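PDB 4HDT: 3-hydroxyisobutyryl-CoA hydrolase from Mycobacterium thermoresistibile, which probably hydrolyses 3-hydroxy-2-methylpropanoyl-CoA to 3-hydroxy-2-methylpropanoate and free CoA, and carries bound zinc ions in the crystal. Local coordinates for residues E9-N14 / G20-N25; L97-G102 / D287-E292; L164-A169 / E274-A279; A244-H249 / E256-I261. All blocks are in the same frame, centred on the assembly; numbering follows the deposited sequence.

Interaction 1: residues E9-N14 / G20-N25; sequences EDVLVN and GLLTLN
Strands 11-14 and 20-24 run antiparallel with 4.6 Å between their axes, forming the hydrogen-bonded pairs Leu12-Thr23 and Asn14-Leu21 and the non-hydrogen-bonded pairs Val11-Leu24 and Val13-Leu22. The Leu12-Thr23 pair is closed from both sides, Leu12 N to Thr23 O at 2.8 Å and Thr23 N to Leu12 O at 2.9 Å. Beyond the strand ends Asn25 takes over: its N bonds to Asp10 O, and its ND2 reaches Glu9 O at 2.9 Å with an N-H...O angle of 159°. With CG anti to the backbone N (chi1 -173°), the amide turns toward the residues just before strand 11-14; asparagine suits the place because its side chain can donate such a bond. The chain of Leu12 slants across the same amide, its CG 3.7 Å from Asn25 ND2. One water bonds Thr23 OG1 and, weakly, Leu12 O, a polar side chain suiting this more open face. On the other face the branched Val11 and Val13 flank Leu22: Val13 CG2 lies 4.1 Å from Leu22 CD2, the two side chains pointing the same way, and Val11 CG1 also approaches that methyl. This hairpin forms one edge of the six-stranded sheet of the crotonase-like fold; strand 56-61 pairs in parallel with the inner strand 19-24, while helix 35-49 packs on Val11 and Val13 through Met37, Arg44 and Trp48.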
loop_
_atom_site.group_PDB
_atom_site.type_symbol
_atom_site.label_atom_id
_atom_site.label_comp_id
_atom_site.label_asym_id
_atom_site.label_seq_id
_atom_site.Cartn_x
_atom_site.Cartn_y
_atom_site.Cartn_z
ATOM N N GLU A 9 21.904 10.286 3.101
ATOM C CA GLU A 9 20.729 10.565 3.894
ATOM C C GLU A 9 19.567 9.877 3.189
ATOM O O GLU A 9 19.177 10.310 2.110
ATOM C CB GLU A 9 20.430 12.063 3.943
ATOM C CG GLU A 9 21.456 12.888 4.694
ATOM C CD GLU A 9 21.362 12.719 6.194
ATOM O OE1 GLU A 9 20.387 12.128 6.663
ATOM O OE2 GLU A 9 22.289 13.186 6.889
ATOM N N ASP A 10 19.034 8.830 3.793
ATOM C CA ASP A 10 17.998 8.022 3.104
ATOM C C ASP A 10 16.659 8.730 2.971
ATOM O O ASP A 10 15.779 8.293 2.170
ATOM C CB ASP A 10 17.835 6.665 3.762
ATOM C CG ASP A 10 19.061 5.782 3.590
ATOM O OD1 ASP A 10 19.908 6.067 2.701
ATOM O OD2 ASP A 10 19.151 4.759 4.292
ATOM N N VAL A 11 16.472 9.800 3.741
ATOM C CA VAL A 11 15.354 10.756 3.464
ATOM C C VAL A 11 15.988 12.146 3.444
ATOM O O VAL A 11 16.594 12.567 4.452
ATOM C CB VAL A 11 14.254 10.747 4.533
ATOM C CG1 VAL A 11 13.168 11.768 4.205
ATOM C CG2 VAL A 11 13.681 9.374 4.723
ATOM N N LEU A 12 15.845 12.858 2.332
ATOM C CA LEU A 12 16.278 14.242 2.258
ATOM C C LEU A 12 15.176 15.164 2.790
ATOM O O LEU A 12 14.010 15.031 2.427
ATOM C CB LEU A 12 16.713 14.639 0.837
ATOM C CG LEU A 12 17.776 13.784 0.164
ATOM C CD1 LEU A 12 17.777 14.062 -1.340
ATOM C CD2 LEU A 12 19.138 14.101 0.757
ATOM N N VAL A 13 15.571 16.079 3.681
ATOM C CA VAL A 13 14.627 16.968 4.353
ATOM C C VAL A 13 14.998 18.431 4.135
ATOM O O VAL A 13 16.172 18.818 4.283
ATOM C CB VAL A 13 14.590 16.697 5.873
ATOM C CG1 VAL A 13 13.618 17.645 6.591
ATOM C CG2 VAL A 13 14.319 15.225 6.158
ATOM N N ASN A 14 14.003 19.245 3.797
ATOM C CA ASN A 14 14.195 20.678 3.716
ATOM C C ASN A 14 12.839 21.351 3.877
ATOM O O ASN A 14 11.806 20.699 3.850
ATOM C CB ASN A 14 14.833 21.074 2.389
ATOM C CG ASN A 14 15.425 22.492 2.399
ATOM O OD1 ASN A 14 15.643 23.117 3.461
ATOM N ND2 ASN A 14 15.717 23.003 1.197
ATOM N N GLY A 20 7.247 21.799 3.837
ATOM C CA GLY A 20 8.109 20.762 4.357
ATOM C C GLY A 20 8.288 19.665 3.311
ATOM O O GLY A 20 7.331 18.995 2.930
ATOM N N LEU A 21 9.532 19.469 2.885
ATOM C CA LEU A 21 9.858 18.536 1.798
ATOM C C LEU A 21 10.462 17.278 2.386
ATOM O O LEU A 21 11.461 17.339 3.134
ATOM C CB LEU A 21 10.832 19.197 0.814
ATOM C CG LEU A 21 10.385 20.548 0.287
ATOM C CD1 LEU A 21 11.564 21.260 -0.362
ATOM C CD2 LEU A 21 9.220 20.386 -0.667
ATOM N N LEU A 22 9.871 16.154 2.062
ATOM C CA LEU A 22 10.393 14.847 2.415
ATOM C C LEU A 22 10.673 14.138 1.099
ATOM O O LEU A 22 9.741 13.827 0.384
ATOM C CB LEU A 22 9.378 14.066 3.258
ATOM C CG LEU A 22 9.078 14.695 4.611
ATOM C CD1 LEU A 22 7.911 13.977 5.267
ATOM C CD2 LEU A 22 10.339 14.625 5.476
ATOM N N THR A 23 11.945 13.847 0.820
ATOM C CA THR A 23 12.289 13.153 -0.410
ATOM C C THR A 23 12.927 11.811 -0.051
ATOM O O THR A 23 14.020 11.734 0.497
ATOM C CB THR A 23 13.213 13.999 -1.310
ATOM O OG1 THR A 23 12.647 15.279 -1.487
ATOM C CG2 THR A 23 13.486 13.319 -2.685
ATOM N N LEU A 24 12.219 10.732 -0.366
ATOM C CA LEU A 24 12.743 9.399 -0.124
ATOM C C LEU A 24 13.985 9.229 -1.018
ATOM O O LEU A 24 13.949 9.649 -2.170
ATOM C CB LEU A 24 11.723 8.351 -0.527
ATOM C CG LEU A 24 10.403 8.466 0.207
ATOM C CD1 LEU A 24 9.517 7.352 -0.248
ATOM C CD2 LEU A 24 10.591 8.421 1.722
ATOM N N ASN A 25 15.079 8.693 -0.475
ATOM C CA ASN A 25 16.374 8.806 -1.183
ATOM C C ASN A 25 17.206 7.536 -1.075
ATOM O O ASN A 25 18.349 7.564 -0.611
ATOM C CB ASN A 25 17.149 10.034 -0.675
ATOM C CG ASN A 25 18.409 10.307 -1.466
ATOM O OD1 ASN A 25 18.437 10.149 -2.708
ATOM N ND2 ASN A 25 19.478 10.658 -0.764
HETATM O O HOH W 1 13.641 16.991 0.497
#

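Interaction 2: residues L97-G102 / D287-E292; sequences LNAHIG and DTLRQE. With ZN (zinc ion), chain B.
Two long helices of the crotonase-like fold, 85-103 and 285-299, meet where Ala99 receives the side chain of Leu289, one residue before the zinc ligand His100. Leu289 extends a methyl toward the other helix: CD1 stops 3.7 Å from Ala99 CB, with the backbone atom Ala99 N 3.9 Å away. The CG of Leu289 is anti to its carbonyl carbon (chi1 -71°), and from there the fork spreads over the opposite helix, CD1 meeting Ala99 and CD2 standing 4.4 Å from Asn98 OD1. Alanine's small methyl leaves room for the larger leucine between backbones whose nearest CA atoms, those of Ala99 and Leu289, are 7.9 Å apart. Phe348 also touches Ala99, and Leu346 touches Leu289, so the C-terminal part of the chain helps to bury the meeting point. His100, on the same helix, binds zinc through NE2 at 2.1 Å, and Glu49 and Glu351 belong to the same metal site. On helix 285-299 Arg290 grips Asp287 side-on, NE at 3.0 Å and NH2 at 3.1 Å both going to Asp287 OD1, which lies in the guanidinium plane. Spaced three residues apart, the pair sits on one side of its helix and does not bridge to helix 85-103. Across the two segments the contact is van der Waals packing without a directional bond, so it depends on how the Leu289 methyls fit against Ala99, while zinc coordination on one helix and ion pairing on the other lie beside it.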
loop_
_atom_site.group_PDB
_atom_site.type_symbol
_atom_site.label_atom_id
_atom_site.label_comp_id
_atom_site.label_asym_id
_atom_site.label_seq_id
_atom_site.Cartn_x
_atom_site.Cartn_y
_atom_site.Cartn_z
ATOM N N LEU A 97 2.868 6.031 11.692
ATOM C CA LEU A 97 3.117 7.042 10.689
ATOM C C LEU A 97 1.973 7.079 9.670
ATOM O O LEU A 97 1.496 8.166 9.310
ATOM C CB LEU A 97 4.454 6.783 9.973
ATOM C CG LEU A 97 4.739 7.593 8.675
ATOM C CD1 LEU A 97 4.814 9.078 8.953
ATOM C CD2 LEU A 97 6.015 7.106 7.974
ATOM N N ASN A 98 1.566 5.905 9.191
ATOM C CA ASN A 98 0.431 5.831 8.207
ATOM C C ASN A 98 -0.814 6.545 8.749
ATOM O O ASN A 98 -1.448 7.360 8.063
ATOM C CB ASN A 98 0.084 4.364 7.836
ATOM C CG ASN A 98 1.255 3.552 7.287
ATOM O OD1 ASN A 98 1.393 2.355 7.627
ATOM N ND2 ASN A 98 2.059 4.143 6.420
ATOM N N ALA A 99 -1.154 6.250 9.996
ATOM C CA ALA A 99 -2.292 6.883 10.678
ATOM C C ALA A 99 -2.124 8.365 10.833
ATOM O O ALA A 99 -3.061 9.153 10.610
ATOM C CB ALA A 99 -2.533 6.212 12.003
ATOM N N HIS A 100 -0.922 8.787 11.209
ATOM C CA HIS A 100 -0.675 10.209 11.324
ATOM C C HIS A 100 -0.810 10.985 10.030
ATOM O O HIS A 100 -1.419 12.027 9.995
ATOM C CB HIS A 100 0.671 10.520 11.940
ATOM C CG HIS A 100 0.675 11.867 12.602
ATOM N ND1 HIS A 100 1.833 12.509 12.981
ATOM C CD2 HIS A 100 -0.346 12.688 12.961
ATOM C CE1 HIS A 100 1.521 13.658 13.559
ATOM N NE2 HIS A 100 0.205 13.783 13.562
ATOM N N ILE A 101 -0.316 10.439 8.946
ATOM C CA ILE A 101 -0.547 11.049 7.618
ATOM C C ILE A 101 -2.028 11.146 7.336
ATOM O O ILE A 101 -2.515 12.191 6.866
ATOM C CB ILE A 101 0.165 10.234 6.511
ATOM C CG1 ILE A 101 1.699 10.216 6.737
ATOM C CG2 ILE A 101 -0.164 10.817 5.140
ATOM C CD1 ILE A 101 2.402 9.062 6.007
ATOM N N GLY A 102 -2.753 10.075 7.634
ATOM C CA GLY A 102 -4.204 10.050 7.474
ATOM C C GLY A 102 -4.974 11.134 8.225
ATOM O O GLY A 102 -5.988 11.660 7.672
ATOM N N ASP A 287 -8.269 1.675 13.891
ATOM C CA ASP A 287 -8.792 0.348 14.156
ATOM C C ASP A 287 -8.420 -0.651 13.072
ATOM O O ASP A 287 -8.133 -1.826 13.348
ATOM C CB ASP A 287 -10.298 0.380 14.327
ATOM C CG ASP A 287 -10.739 1.085 15.591
ATOM O OD1 ASP A 287 -9.880 1.472 16.423
ATOM O OD2 ASP A 287 -11.976 1.281 15.683
ATOM N N THR A 288 -8.380 -0.196 11.831
ATOM C CA THR A 288 -7.994 -1.049 10.729
ATOM C C THR A 288 -6.522 -1.438 10.838
ATOM O O THR A 288 -6.131 -2.607 10.635
ATOM C CB THR A 288 -8.298 -0.371 9.377
ATOM O OG1 THR A 288 -9.677 0.026 9.337
ATOM C CG2 THR A 288 -8.050 -1.288 8.230
ATOM N N LEU A 289 -5.686 -0.457 11.114
ATOM C CA LEU A 289 -4.249 -0.739 11.308
ATOM C C LEU A 289 -4.031 -1.692 12.478
ATOM O O LEU A 289 -3.090 -2.451 12.474
ATOM C CB LEU A 289 -3.470 0.562 11.533
ATOM C CG LEU A 289 -3.357 1.421 10.258
ATOM C CD1 LEU A 289 -3.013 2.881 10.555
ATOM C CD2 LEU A 289 -2.333 0.827 9.337
ATOM N N ARG A 290 -4.853 -1.606 13.526
ATOM C CA ARG A 290 -4.702 -2.550 14.651
ATOM C C ARG A 290 -4.914 -3.994 14.200
ATOM O O ARG A 290 -4.225 -4.888 14.656
ATOM C CB ARG A 290 -5.724 -2.284 15.758
ATOM C CG ARG A 290 -5.554 -1.021 16.517
ATOM C CD ARG A 290 -6.678 -0.968 17.574
ATOM N NE ARG A 290 -7.340 0.331 17.612
ATOM C CZ ARG A 290 -6.935 1.344 18.368
ATOM N NH1 ARG A 290 -5.871 1.244 19.179
ATOM N NH2 ARG A 290 -7.583 2.483 18.292
ATOM N N GLN A 291 -5.884 -4.204 13.311
ATOM C CA GLN A 291 -6.157 -5.508 12.746
ATOM C C GLN A 291 -4.992 -5.937 11.872
ATOM O O GLN A 291 -4.502 -7.068 11.963
ATOM C CB GLN A 291 -7.448 -5.486 11.938
ATOM C CG GLN A 291 -7.836 -6.794 11.267
ATOM C CD GLN A 291 -9.268 -6.713 10.771
ATOM O OE1 GLN A 291 -10.214 -6.976 11.535
ATOM N NE2 GLN A 291 -9.434 -6.301 9.548
ATOM N N GLU A 292 -4.537 -5.031 11.026
ATOM C CA GLU A 292 -3.431 -5.341 10.143
ATOM C C GLU A 292 -2.184 -5.720 10.948
ATOM O O GLU A 292 -1.395 -6.582 10.553
ATOM C CB GLU A 292 -3.113 -4.151 9.238
ATOM C CG GLU A 292 -4.123 -3.899 8.111
ATOM C CD GLU A 292 -3.826 -2.665 7.272
ATOM O OE1 GLU A 292 -2.768 -2.048 7.463
ATOM O OE2 GLU A 292 -4.667 -2.303 6.410
HETATM ZN ZN ZN B . -1.039 15.077 14.630
#

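Interaction 3: residues L164-A169 / E274-A279; sequences LGLHAA and ESVRRA
Val276 places CG1 anti to its backbone N (chi1 172°) and CG2 anti to its carbonyl carbon, a setting that presents the two methyls to different residues of helix 164-171. Leu166 has CG anti to its carbonyl carbon (chi1 -68°), and its extended chain brings CD2 over to the valine. There Leu166 CD2 lies 3.6 Å from Val276 CG1 and 3.8 Å from Val276 CB, the two side chains slanting past one another. The second branch, Val276 CG2, faces Ala169 CB at a looser 4.4 Å. A beta-branched valine thus serves two neighbours from a short stem, while leucine has the length to bridge from a position that starts off beside the interface. Gly165 and Ala169, one helical turn apart, add little bulk to this side of the helix, and the CA atoms of Leu166 and Val276 come within 7.2 Å. The contact is buried helix-to-helix packing within the crotonase-like fold, joining helix 164-171 to the C-terminal part of helix 266-279. Leu157 of helix 153-158 also rests on Ala169, and Tyr234 touches Leu166. Away from the valine, Arg278 NE bonds to Glu274 OE2 at 2.8 Å, nearly straight at 172°, using the anti lone pair of a carboxylate one turn earlier. The same arginine forms a further salt bridge with Glu336 and a cation-pi contact with Phe339, its long chain suiting it to join several groups at the partly exposed side of the helix.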
loop_
_atom_site.group_PDB
_atom_site.type_symbol
_atom_site.label_atom_id
_atom_site.label_comp_id
_atom_site.label_asym_id
_atom_site.label_seq_id
_atom_site.Cartn_x
_atom_site.Cartn_y
_atom_site.Cartn_z
ATOM N N LEU A 164 -13.559 -4.020 -6.853
ATOM C CA LEU A 164 -12.249 -3.678 -7.400
ATOM C C LEU A 164 -11.112 -3.863 -6.387
ATOM O O LEU A 164 -10.001 -4.282 -6.749
ATOM C CB LEU A 164 -12.241 -2.248 -7.928
ATOM C CG LEU A 164 -13.091 -1.902 -9.176
ATOM C CD1 LEU A 164 -12.830 -0.476 -9.596
ATOM C CD2 LEU A 164 -12.925 -2.834 -10.332
ATOM N N GLY A 165 -11.397 -3.547 -5.130
ATOM C CA GLY A 165 -10.395 -3.738 -4.068
ATOM C C GLY A 165 -9.988 -5.191 -3.869
ATOM O O GLY A 165 -8.780 -5.513 -3.664
ATOM N N LEU A 166 -10.952 -6.114 -3.904
ATOM C CA LEU A 166 -10.606 -7.546 -3.782
ATOM C C LEU A 166 -9.779 -8.011 -4.949
ATOM O O LEU A 166 -8.839 -8.806 -4.809
ATOM C CB LEU A 166 -11.865 -8.443 -3.691
ATOM C CG LEU A 166 -12.662 -8.289 -2.465
ATOM C CD1 LEU A 166 -13.848 -9.266 -2.499
ATOM C CD2 LEU A 166 -11.830 -8.562 -1.250
ATOM N N HIS A 167 -10.151 -7.566 -6.146
ATOM C CA HIS A 167 -9.358 -7.890 -7.315
ATOM C C HIS A 167 -7.894 -7.449 -7.139
ATOM O O HIS A 167 -6.984 -8.237 -7.377
ATOM C CB HIS A 167 -10.023 -7.295 -8.560
ATOM C CG HIS A 167 -9.197 -7.389 -9.792
ATOM N ND1 HIS A 167 -9.069 -8.555 -10.523
ATOM C CD2 HIS A 167 -8.417 -6.471 -10.414
ATOM C CE1 HIS A 167 -8.283 -8.343 -11.553
ATOM N NE2 HIS A 167 -7.851 -7.096 -11.499
ATOM N N ALA A 168 -7.694 -6.187 -6.806
ATOM C CA ALA A 168 -6.341 -5.701 -6.602
ATOM C C ALA A 168 -5.608 -6.512 -5.515
ATOM O O ALA A 168 -4.437 -6.849 -5.686
ATOM C CB ALA A 168 -6.366 -4.226 -6.277
ATOM N N ALA A 169 -6.324 -6.844 -4.439
ATOM C CA ALA A 169 -5.693 -7.505 -3.264
ATOM C C ALA A 169 -5.349 -8.970 -3.536
ATOM O O ALA A 169 -4.310 -9.472 -3.076
ATOM C CB ALA A 169 -6.628 -7.416 -2.086
ATOM N N GLU A 274 -10.375 -12.327 3.982
ATOM C CA GLU A 274 -11.019 -12.093 5.283
ATOM C C GLU A 274 -10.687 -10.694 5.819
ATOM O O GLU A 274 -11.562 -10.033 6.400
ATOM C CB GLU A 274 -10.623 -13.165 6.281
ATOM C CG GLU A 274 -11.308 -13.071 7.624
ATOM C CD GLU A 274 -12.782 -13.434 7.611
ATOM O OE1 GLU A 274 -13.301 -14.089 6.661
ATOM O OE2 GLU A 274 -13.448 -13.020 8.580
ATOM N N SER A 275 -9.448 -10.243 5.604
ATOM C CA SER A 275 -9.034 -8.926 6.095
ATOM C C SER A 275 -9.833 -7.815 5.438
ATOM O O SER A 275 -10.286 -6.874 6.086
ATOM C CB SER A 275 -7.539 -8.711 5.846
ATOM O OG SER A 275 -6.796 -9.587 6.669
ATOM N N VAL A 276 -10.008 -7.901 4.111
ATOM C CA VAL A 276 -10.697 -6.838 3.405
ATOM C C VAL A 276 -12.168 -6.834 3.825
ATOM O O VAL A 276 -12.764 -5.778 4.051
ATOM C CB VAL A 276 -10.498 -6.966 1.873
ATOM C CG1 VAL A 276 -11.374 -5.961 1.141
ATOM C CG2 VAL A 276 -9.060 -6.760 1.496
ATOM N N ARG A 277 -12.751 -8.009 3.950
ATOM C CA ARG A 277 -14.141 -8.090 4.398
ATOM C C ARG A 277 -14.346 -7.550 5.805
ATOM O O ARG A 277 -15.315 -6.826 6.052
ATOM C CB ARG A 277 -14.607 -9.506 4.290
ATOM C CG ARG A 277 -14.834 -9.876 2.865
ATOM C CD ARG A 277 -15.368 -11.266 2.892
ATOM N NE ARG A 277 -15.574 -11.711 1.552
ATOM C CZ ARG A 277 -15.762 -12.989 1.235
ATOM N NH1 ARG A 277 -15.744 -13.950 2.163
ATOM N NH2 ARG A 277 -15.926 -13.282 -0.017
ATOM N N ARG A 278 -13.435 -7.858 6.726
ATOM C CA ARG A 278 -13.520 -7.307 8.093
ATOM C C ARG A 278 -13.266 -5.794 8.113
ATOM O O ARG A 278 -13.973 -5.067 8.776
ATOM C CB ARG A 278 -12.539 -8.020 9.033
ATOM C CG ARG A 278 -12.927 -9.453 9.369
ATOM C CD ARG A 278 -12.023 -10.040 10.412
ATOM N NE ARG A 278 -12.266 -11.461 10.581
ATOM C CZ ARG A 278 -11.924 -12.166 11.661
ATOM N NH1 ARG A 278 -11.379 -11.590 12.732
ATOM N NH2 ARG A 278 -12.185 -13.459 11.686
ATOM N N ALA A 279 -12.296 -5.310 7.332
ATOM C CA ALA A 279 -11.982 -3.889 7.226
ATOM C C ALA A 279 -13.156 -3.064 6.724
ATOM O O ALA A 279 -13.375 -1.953 7.168
ATOM C CB ALA A 279 -10.763 -3.676 6.341
#

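Interaction 4: residues A244-H249 / E256-I261; sequences AALRAH and EAADLI
Arg247 lays its guanidinium over the methyl of Ala258, while Leu246 packs against that methyl through its CB; with these three residues most of the contact is made. Ala258 CB sits 3.5 Å from Arg247 CZ, beneath the centre of one face of the flat group, and 3.9 Å from Leu246 CB. A methyl is small enough for the helices to draw near, the CA atoms of Leu246 and Ala258 lying only 5.9 Å apart. The arginine chain bends at chi2 (-146°) and continues past Ala258 to Asp259. There both terminal nitrogens hold a single oxygen end-on: Arg247 NH2 lies 2.8 Å from Asp259 OD1, and Arg247 NH1 lies 3.0 Å from Asp259 OD1. The NH2 bond uses the anti lone pair, whereas NH1 comes from above the carboxylate plane; guanidinium and carboxylate planes are turned 44° against each other. Helices 239-249 and 252-261 follow each other closely in the chain as an antiparallel helical hairpin; the axes of segments 244-249 and 256-261 approach to 8.7 Å, with 147° between their directions. Between them Leu246 CD1 reaches Ile261 CD1 at 3.8 Å, the two side chains crossing at about a right angle, and Ala257 CB lies more loosely beside Leu246 CD1. The branched chains of Leu246 and Ile261 suit the buried side, where Trp229 and Cys233 of helix 227-233 cover Leu246 and Tyr234 touches Leu246, Ala257 and Ile261, while the charged pair lies on the solvent-exposed side.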
loop_
_atom_site.group_PDB
_atom_site.type_symbol
_atom_site.label_atom_id
_atom_site.label_comp_id
_atom_site.label_asym_id
_atom_site.label_seq_id
_atom_site.Cartn_x
_atom_site.Cartn_y
_atom_site.Cartn_z
ATOM N N ALA A 244 -13.049 -20.141 -9.278
ATOM C CA ALA A 244 -14.029 -20.905 -10.104
ATOM C C ALA A 244 -14.905 -20.004 -10.952
ATOM O O ALA A 244 -15.143 -20.296 -12.115
ATOM C CB ALA A 244 -14.892 -21.823 -9.237
ATOM N N ALA A 245 -15.359 -18.899 -10.371
ATOM C CA ALA A 245 -16.210 -17.982 -11.107
ATOM C C ALA A 245 -15.438 -17.281 -12.222
ATOM O O ALA A 245 -15.944 -17.114 -13.327
ATOM C CB ALA A 245 -16.788 -16.950 -10.158
ATOM N N LEU A 246 -14.207 -16.843 -11.922
ATOM C CA LEU A 246 -13.382 -16.198 -12.944
ATOM C C LEU A 246 -13.162 -17.192 -14.104
ATOM O O LEU A 246 -13.247 -16.816 -15.272
ATOM C CB LEU A 246 -12.014 -15.758 -12.370
ATOM C CG LEU A 246 -12.045 -14.597 -11.403
ATOM C CD1 LEU A 246 -10.756 -14.516 -10.577
ATOM C CD2 LEU A 246 -12.333 -13.291 -12.147
ATOM N N ARG A 247 -12.931 -18.460 -13.790
ATOM C CA ARG A 247 -12.713 -19.430 -14.870
ATOM C C ARG A 247 -13.982 -19.684 -15.632
ATOM O O ARG A 247 -13.951 -19.775 -16.864
ATOM C CB ARG A 247 -12.097 -20.726 -14.361
ATOM C CG ARG A 247 -10.701 -20.465 -13.812
ATOM C CD ARG A 247 -9.749 -21.577 -14.042
ATOM N NE ARG A 247 -8.404 -21.319 -13.535
ATOM C CZ ARG A 247 -7.478 -20.550 -14.120
ATOM N NH1 ARG A 247 -7.722 -19.868 -15.233
ATOM N NH2 ARG A 247 -6.289 -20.442 -13.551
ATOM N N ALA A 248 -15.096 -19.787 -14.914
ATOM C CA ALA A 248 -16.354 -20.052 -15.567
ATOM C C ALA A 248 -16.807 -18.912 -16.489
ATOM O O ALA A 248 -17.486 -19.200 -17.500
ATOM C CB ALA A 248 -17.459 -20.411 -14.579
ATOM N N HIS A 249 -16.472 -17.657 -16.170
ATOM C CA HIS A 249 -16.835 -16.499 -17.001
ATOM C C HIS A 249 -16.266 -16.605 -18.397
ATOM O O HIS A 249 -16.888 -16.132 -19.359
ATOM C CB HIS A 249 -16.528 -15.166 -16.297
ATOM C CG HIS A 249 -16.739 -13.939 -17.129
ATOM N ND1 HIS A 249 -17.994 -13.444 -17.446
ATOM C CD2 HIS A 249 -15.857 -13.031 -17.591
ATOM C CE1 HIS A 249 -17.861 -12.307 -18.104
ATOM N NE2 HIS A 249 -16.565 -12.049 -18.222
ATOM N N GLU A 256 -6.964 -14.509 -16.953
ATOM C CA GLU A 256 -5.693 -13.946 -16.553
ATOM C C GLU A 256 -5.659 -13.663 -15.063
ATOM O O GLU A 256 -4.646 -13.926 -14.383
ATOM C CB GLU A 256 -5.415 -12.639 -17.268
ATOM N N ALA A 257 -6.749 -13.118 -14.534
ATOM C CA ALA A 257 -6.855 -12.890 -13.099
ATOM C C ALA A 257 -6.786 -14.185 -12.338
ATOM O O ALA A 257 -6.068 -14.290 -11.354
ATOM C CB ALA A 257 -8.137 -12.142 -12.756
ATOM N N ALA A 258 -7.550 -15.178 -12.753
ATOM C CA ALA A 258 -7.506 -16.497 -12.135
ATOM C C ALA A 258 -6.122 -17.108 -12.152
ATOM O O ALA A 258 -5.655 -17.644 -11.146
ATOM C CB ALA A 258 -8.503 -17.430 -12.800
ATOM N N ASP A 259 -5.463 -17.048 -13.291
ATOM C CA ASP A 259 -4.101 -17.594 -13.402
ATOM C C ASP A 259 -3.159 -16.932 -12.420
ATOM O O ASP A 259 -2.281 -17.614 -11.866
ATOM C CB ASP A 259 -3.531 -17.378 -14.811
ATOM C CG ASP A 259 -4.187 -18.282 -15.898
ATOM O OD1 ASP A 259 -4.852 -19.307 -15.633
ATOM O OD2 ASP A 259 -4.021 -17.957 -17.097
ATOM N N LEU A 260 -3.306 -15.618 -12.251
ATOM C CA LEU A 260 -2.380 -14.860 -11.369
ATOM C C LEU A 260 -2.645 -15.206 -9.898
ATOM O O LEU A 260 -1.706 -15.488 -9.141
ATOM C CB LEU A 260 -2.393 -13.356 -11.648
ATOM C CG LEU A 260 -1.362 -12.470 -10.959
ATOM C CD1 LEU A 260 0.033 -13.018 -11.197
ATOM C CD2 LEU A 260 -1.434 -11.010 -11.391
ATOM N N ILE A 261 -3.911 -15.261 -9.520
ATOM C CA ILE A 261 -4.306 -15.621 -8.170
ATOM C C ILE A 261 -3.772 -16.991 -7.800
ATOM O O ILE A 261 -3.317 -17.230 -6.672
ATOM C CB ILE A 261 -5.859 -15.578 -8.008
ATOM C CG1 ILE A 261 -6.328 -14.135 -8.124
ATOM C CG2 ILE A 261 -6.305 -16.184 -6.683
ATOM C CD1 ILE A 261 -7.818 -14.011 -8.262
#

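Interaction 1 comes first along the chain, at the edge of the six-stranded sheet; interaction 2 then joins segments 185 residues apart at their closest ends and encloses interaction 3, which in turn encloses the short hairpin of interaction 4. Interactions 1 and 2 do not touch: their nearest atoms are about 7 Å apart and their centres 22 Å. The helical contacts form a relay instead: interactions 2 and 3, centres 16 Å apart, meet as Gln291 packs on Arg278 and Thr288 on Ala279, while His167 of interaction 3 touches Ala257 of interaction 4, 17 Å between centres. Helices 164-171, 266-279 and 285-299 thus lie between the peripheral helical hairpin and helix 85-103, which carries zinc ligand His100.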